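Local coordinates for protein endonuclease V (Homo sapiens, PDB 6OZE) that cleaves RNA at inosine sites as an inosine-specific endoribonuclease, probably by metal-ion-dependent hydrolysis, at residues L134-D139 / V203-S208; G41-S46 / A57-L62. The protein carries 4 engineered substitutions. All coordinates share one frame; numbering follows the deposited sequence.

Both contacts belong to one mixed sheet and the helices packed on it. From the N terminus, contact 2 comes first. It pairs 41-46 with 57-62 and closes the short hairpin of strands 39-47 and 54-63. Contact 1 opens later. It joins 134-139, at the end of helix 130-138, to 203-208, at the end of strand 199-205. The 63 residues between its segments include three further strands of the sheet and helix 159-167. The two loops follow in series; neither nests in nor crosses the other. The centres of contact 1 and contact 2 lie about 16 Å apart. They still touch, because Leu-134 CD2 packs 4.1 Å from Val-43 CG2, where helix 130-138 meets the sheet.

Contact 1 of 2, residues L134-D139 / V203-S208; sequences LGVLTD and VGHRMS
His-205 and Asp-139 both hold CG anti to the backbone N, with chi1 of -179° and -157°, and this brings ring and carboxylate together. His-205 NE2 donates to Asp-139 OD1 at 3.2 Å, with an N-H...O angle of 161°. The acceptor sits at the ring edge, in the ring plane, and is met nearly along its own C-O axis. The carboxylate plane is inclined to the ring rather than coplanar with it. On the other side of the imidazole, ND1 hydrogen-bonds the backbone N of Val-21. Bonds at both nitrogens should therefore restrict rotation of the ring.

The ring is also sandwiched. Val-136 CG2 makes a CH-pi contact over one face of the His-205 ring, 4.1 Å from its centroid. Val-136 is modelled in two conformers, so this contact describes one of them. Arg-206 CG lies over the opposite face of the His-205 ring, 3.4 Å above the plane and offset to the rim. Gly-135 has no side chain, and His-205 CB comes within 3.8 Å of Gly-135 CA. Gly-135 O lies obliquely to the ring, 3.2 Å from His-205 CD2.

The Arg-206 chain bends twice on its way past the ring. Arg-206 NE forms a long, weak salt bridge to Asp-139 OD1, at 3.5 Å. The NH1 atom has stronger company in a salt bridge to Glu-26. The very short approach of NH2 to Asp-139 O is doubtful.

Asp-139 ends helix 130-138 as the positive-phi residue of a Schellman motif, with Leu-140 N bonded to Gly-135 O. Gly-204 and His-205 form a classic beta bulge opposite Cys-142. The contact thus joins a helix C-terminus to a bulged strand end within the RNase H-like fold of endonuclease V.

Contact 2 of 2, residues G41-S46 / A57-L62; sequences GGVDVS and ASLVVL
Segments 41-46 and 57-62 run antiparallel at 163°, their axes 4.6 Å apart, with Gly-42/Val-60 and Asp-44/Ser-58 as the hydrogen-bonded pairs. Each of these pairs is joined by two backbone bonds. Val-60 N reaches Gly-42 O at 2.9 Å, and Ser-58 N reaches Asp-44 O at 2.8 Å. Between them Val-43 faces Leu-59 as a non-hydrogen-bonded pair. CA-H...O contacts add to the pairing, such as Val-43 CA to Ser-58 O at 3.3 Å.

Val-43 has CG1 anti to its carbonyl carbon (chi1 -69°), which sets that methyl against Leu-59 CD1 at 3.7 Å. Val-45 CG2 meets Ala-57 CB more loosely, at 4.2 Å. These four side chains share a face with Val-61, and helix 89-106 packs on Val-43, Val-45 and Val-61. Val-60 lies on the other face, its CG2 over the backbone of Gly-42, 3.7 Å from the O atom.

Asp-44 and Ser-58 share that second face, which helix 226-242 covers. Ser-46 OG donates to the syn lone pair of Asp-44 OD2 at 2.6 Å. Ser-235 of helix 226-242 hydrogen-bonds both this oxygen and Ser-58 OG.

Backbone bonds thus set the hairpin register. Apolar packing joins one face to helix 89-106, and buried polar bonds help tie the other to helix 226-242.

Contact 1 of 2, residues L134-D139 / V203-S208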
loop_
_atom_site.group_PDB
_atom_site.type_symbol
_atom_site.label_atom_id
_atom_site.label_comp_id
_atom_site.label_asym_id
_atom_site.label_seq_id
_atom_site.Cartn_x
_atom_site.Cartn_y
_atom_site.Cartn_z
ATOM N N LEU A 134 2.567 2.636 -8.158
ATOM C CA LEU A 134 3.225 1.344 -8.313
ATOM C C LEU A 134 2.339 0.369 -9.080
ATOM O O LEU A 134 2.829 -0.394 -9.922
ATOM C CB LEU A 134 3.593 0.785 -6.933
ATOM C CG LEU A 134 4.325 -0.554 -6.920
ATOM C CD1 LEU A 134 5.725 -0.430 -7.557
ATOM C CD2 LEU A 134 4.431 -1.052 -5.491
ATOM N N GLY A 135 1.026 0.372 -8.804
ATOM C CA GLY A 135 0.137 -0.550 -9.496
ATOM C C GLY A 135 0.104 -0.341 -11.000
ATOM O O GLY A 135 0.163 -1.297 -11.778
ATOM N N VAL A 136 -0.013 0.911 -11.444
ATOM C CA VAL A 136 -0.092 1.178 -12.880
ATOM C C VAL A 136 1.203 0.773 -13.576
ATOM O O VAL A 136 1.190 0.226 -14.684
ATOM C CB VAL A 136 -0.453 2.657 -13.135
ATOM C CG1 VAL A 136 -0.147 3.058 -14.568
ATOM C CG2 VAL A 136 -1.930 2.908 -12.823
ATOM N N LEU A 137 2.347 1.052 -12.935
ATOM C CA LEU A 137 3.631 0.779 -13.575
ATOM C C LEU A 137 3.979 -0.707 -13.569
ATOM O O LEU A 137 4.570 -1.193 -14.536
ATOM C CB LEU A 137 4.726 1.617 -12.917
ATOM C CG LEU A 137 4.686 3.113 -13.247
ATOM C CD1 LEU A 137 5.747 3.843 -12.441
ATOM C CD2 LEU A 137 4.895 3.365 -14.739
ATOM N N THR A 138 3.614 -1.446 -12.517
ATOM C CA THR A 138 3.789 -2.897 -12.527
ATOM C C THR A 138 2.667 -3.619 -13.259
ATOM O O THR A 138 2.833 -4.796 -13.602
ATOM C CB THR A 138 3.841 -3.456 -11.103
ATOM O OG1 THR A 138 2.611 -3.174 -10.430
ATOM C CG2 THR A 138 5.002 -2.851 -10.319
ATOM N N ASP A 139 1.544 -2.934 -13.513
ATOM C CA ASP A 139 0.299 -3.552 -13.990
ATOM C C ASP A 139 -0.111 -4.735 -13.118
ATOM O O ASP A 139 -0.482 -5.798 -13.611
ATOM C CB ASP A 139 0.360 -3.943 -15.461
ATOM C CG ASP A 139 -1.019 -4.049 -16.083
ATOM O OD1 ASP A 139 -1.952 -3.362 -15.598
ATOM O OD2 ASP A 139 -1.169 -4.823 -17.048
ATOM N N VAL A 203 -8.107 1.846 -3.070
ATOM C CA VAL A 203 -7.722 1.145 -4.290
ATOM C C VAL A 203 -6.421 1.724 -4.810
ATOM O O VAL A 203 -6.275 2.944 -4.932
ATOM C CB VAL A 203 -8.814 1.288 -5.356
ATOM C CG1 VAL A 203 -8.318 0.766 -6.699
ATOM C CG2 VAL A 203 -10.089 0.562 -4.920
ATOM N N GLY A 204 -5.482 0.844 -5.143
ATOM C CA GLY A 204 -4.342 1.252 -5.933
ATOM C C GLY A 204 -4.638 1.090 -7.410
ATOM O O GLY A 204 -4.704 2.070 -8.155
ATOM N N HIS A 205 -4.845 -0.154 -7.838
ATOM C CA HIS A 205 -5.013 -0.443 -9.259
ATOM C C HIS A 205 -5.597 -1.839 -9.385
ATOM O O HIS A 205 -5.238 -2.736 -8.618
ATOM C CB HIS A 205 -3.654 -0.394 -9.973
ATOM C CG HIS A 205 -3.710 -0.659 -11.446
ATOM N ND1 HIS A 205 -4.509 0.059 -12.313
ATOM C CD2 HIS A 205 -2.999 -1.518 -12.219
ATOM C CE1 HIS A 205 -4.312 -0.369 -13.549
ATOM N NE2 HIS A 205 -3.393 -1.319 -13.522
ATOM N N ARG A 206 -6.531 -2.000 -10.326
ATOM C CA ARG A 206 -7.067 -3.306 -10.706
ATOM C C ARG A 206 -7.719 -4.055 -9.548
ATOM O O ARG A 206 -7.656 -5.283 -9.486
ATOM C CB ARG A 206 -6.024 -4.178 -11.412
ATOM C CG ARG A 206 -5.746 -3.754 -12.829
ATOM C CD ARG A 206 -5.541 -4.969 -13.702
ATOM N NE ARG A 206 -4.143 -5.357 -13.796
ATOM C CZ ARG A 206 -3.721 -6.617 -13.829
ATOM N NH1 ARG A 206 -4.595 -7.611 -13.751
ATOM N NH2 ARG A 206 -2.425 -6.884 -13.926
ATOM N N MET A 207 -8.343 -3.329 -8.624
ATOM C CA MET A 207 -9.187 -3.973 -7.626
ATOM C C MET A 207 -10.296 -3.009 -7.235
ATOM O O MET A 207 -10.121 -1.792 -7.265
ATOM C CB MET A 207 -8.366 -4.387 -6.397
ATOM C CG MET A 207 -9.056 -5.445 -5.514
ATOM S SD MET A 207 -7.796 -6.457 -4.697
ATOM C CE MET A 207 -8.788 -7.787 -4.008
ATOM N N SER A 208 -11.456 -3.565 -6.900
ATOM C CA SER A 208 -12.524 -2.753 -6.342
ATOM C C SER A 208 -12.240 -2.495 -4.869
ATOM O O SER A 208 -11.498 -3.233 -4.211
ATOM C CB SER A 208 -13.879 -3.444 -6.499
ATOM O OG SER A 208 -13.950 -4.575 -5.639
#

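Contact 2 of 2, residues G41-S46 / A57-L62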
loop_
_atom_site.group_PDB
_atom_site.type_symbol
_atom_site.label_atom_id
_atom_site.label_comp_id
_atom_site.label_asym_id
_atom_site.label_seq_id
_atom_site.Cartn_x
_atom_site.Cartn_y
_atom_site.Cartn_z
ATOM N N GLY A 41 1.660 -10.156 -2.256
ATOM C CA GLY A 41 2.901 -9.466 -2.006
ATOM C C GLY A 41 2.696 -8.303 -1.050
ATOM O O GLY A 41 1.585 -7.781 -0.888
ATOM N N GLY A 42 3.791 -7.928 -0.396
ATOM C CA GLY A 42 3.814 -6.748 0.449
ATOM C C GLY A 42 5.081 -5.967 0.158
ATOM O O GLY A 42 6.127 -6.551 -0.144
ATOM N N VAL A 43 4.968 -4.651 0.218
ATOM C CA VAL A 43 6.109 -3.775 -0.063
ATOM C C VAL A 43 6.247 -2.743 1.040
ATOM O O VAL A 43 5.260 -2.314 1.646
ATOM C CB VAL A 43 6.079 -3.074 -1.442
ATOM C CG1 VAL A 43 6.291 -4.073 -2.571
ATOM C CG2 VAL A 43 4.783 -2.277 -1.624
ATOM N N ASP A 44 7.498 -2.315 1.274
ATOM C CA ASP A 44 7.791 -1.319 2.289
ATOM C C ASP A 44 8.997 -0.519 1.842
ATOM O O ASP A 44 9.919 -1.075 1.247
ATOM C CB ASP A 44 8.201 -1.960 3.615
ATOM C CG ASP A 44 8.682 -0.931 4.630
ATOM O OD1 ASP A 44 7.864 -0.135 5.140
ATOM O OD2 ASP A 44 9.903 -0.870 4.882
ATOM N N VAL A 45 8.979 0.772 2.152
ATOM C CA VAL A 45 10.179 1.596 2.187
ATOM C C VAL A 45 10.260 2.224 3.565
ATOM O O VAL A 45 9.282 2.814 4.041
ATOM C CB VAL A 45 10.176 2.686 1.100
ATOM C CG1 VAL A 45 11.447 3.547 1.212
ATOM C CG2 VAL A 45 10.098 2.046 -0.258
ATOM N N SER A 46 11.423 2.109 4.203
ATOM C CA SER A 46 11.636 2.644 5.538
ATOM C C SER A 46 12.926 3.434 5.559
ATOM O O SER A 46 13.968 2.911 5.165
ATOM C CB SER A 46 11.758 1.512 6.562
ATOM O OG SER A 46 10.499 0.863 6.717
ATOM N N ALA A 57 14.293 -0.645 0.936
ATOM C CA ALA A 57 13.104 -1.050 0.193
ATOM C C ALA A 57 13.000 -2.564 0.269
ATOM O O ALA A 57 14.003 -3.269 0.081
ATOM C CB ALA A 57 13.198 -0.599 -1.271
ATOM N N SER A 58 11.794 -3.071 0.566
ATOM C CA SER A 58 11.599 -4.504 0.721
ATOM C C SER A 58 10.378 -4.984 -0.053
ATOM O O SER A 58 9.361 -4.280 -0.141
ATOM C CB SER A 58 11.408 -4.888 2.194
ATOM O OG SER A 58 12.585 -4.569 2.942
ATOM N N LEU A 59 10.494 -6.190 -0.595
ATOM C CA LEU A 59 9.385 -6.897 -1.229
ATOM C C LEU A 59 9.306 -8.284 -0.631
ATOM O O LEU A 59 10.314 -8.998 -0.571
ATOM C CB LEU A 59 9.618 -6.984 -2.744
ATOM C CG LEU A 59 8.747 -7.981 -3.517
ATOM C CD1 LEU A 59 7.293 -7.521 -3.500
ATOM C CD2 LEU A 59 9.247 -8.096 -4.949
ATOM N N VAL A 60 8.109 -8.664 -0.174
ATOM C CA VAL A 60 7.869 -10.015 0.312
ATOM C C VAL A 60 6.699 -10.602 -0.462
ATOM O O VAL A 60 5.836 -9.876 -0.964
ATOM C CB VAL A 60 7.599 -10.084 1.830
ATOM C CG1 VAL A 60 8.798 -9.535 2.612
ATOM C CG2 VAL A 60 6.288 -9.347 2.197
ATOM N N VAL A 61 6.710 -11.918 -0.617
ATOM C CA VAL A 61 5.556 -12.633 -1.155
ATOM C C VAL A 61 5.160 -13.697 -0.146
ATOM O O VAL A 61 6.019 -14.425 0.365
ATOM C CB VAL A 61 5.853 -13.271 -2.523
ATOM C CG1 VAL A 61 4.593 -13.956 -3.072
ATOM C CG2 VAL A 61 6.387 -12.205 -3.497
ATOM N N LEU A 62 3.863 -13.776 0.155
ATOM C CA LEU A 62 3.331 -14.758 1.083
ATOM C C LEU A 62 2.343 -15.672 0.366
ATOM O O LEU A 62 1.637 -15.257 -0.558
ATOM C CB LEU A 62 2.592 -14.078 2.254
ATOM C CG LEU A 62 3.417 -13.466 3.385
ATOM C CD1 LEU A 62 4.341 -12.349 2.923
ATOM C CD2 LEU A 62 2.475 -12.965 4.482
#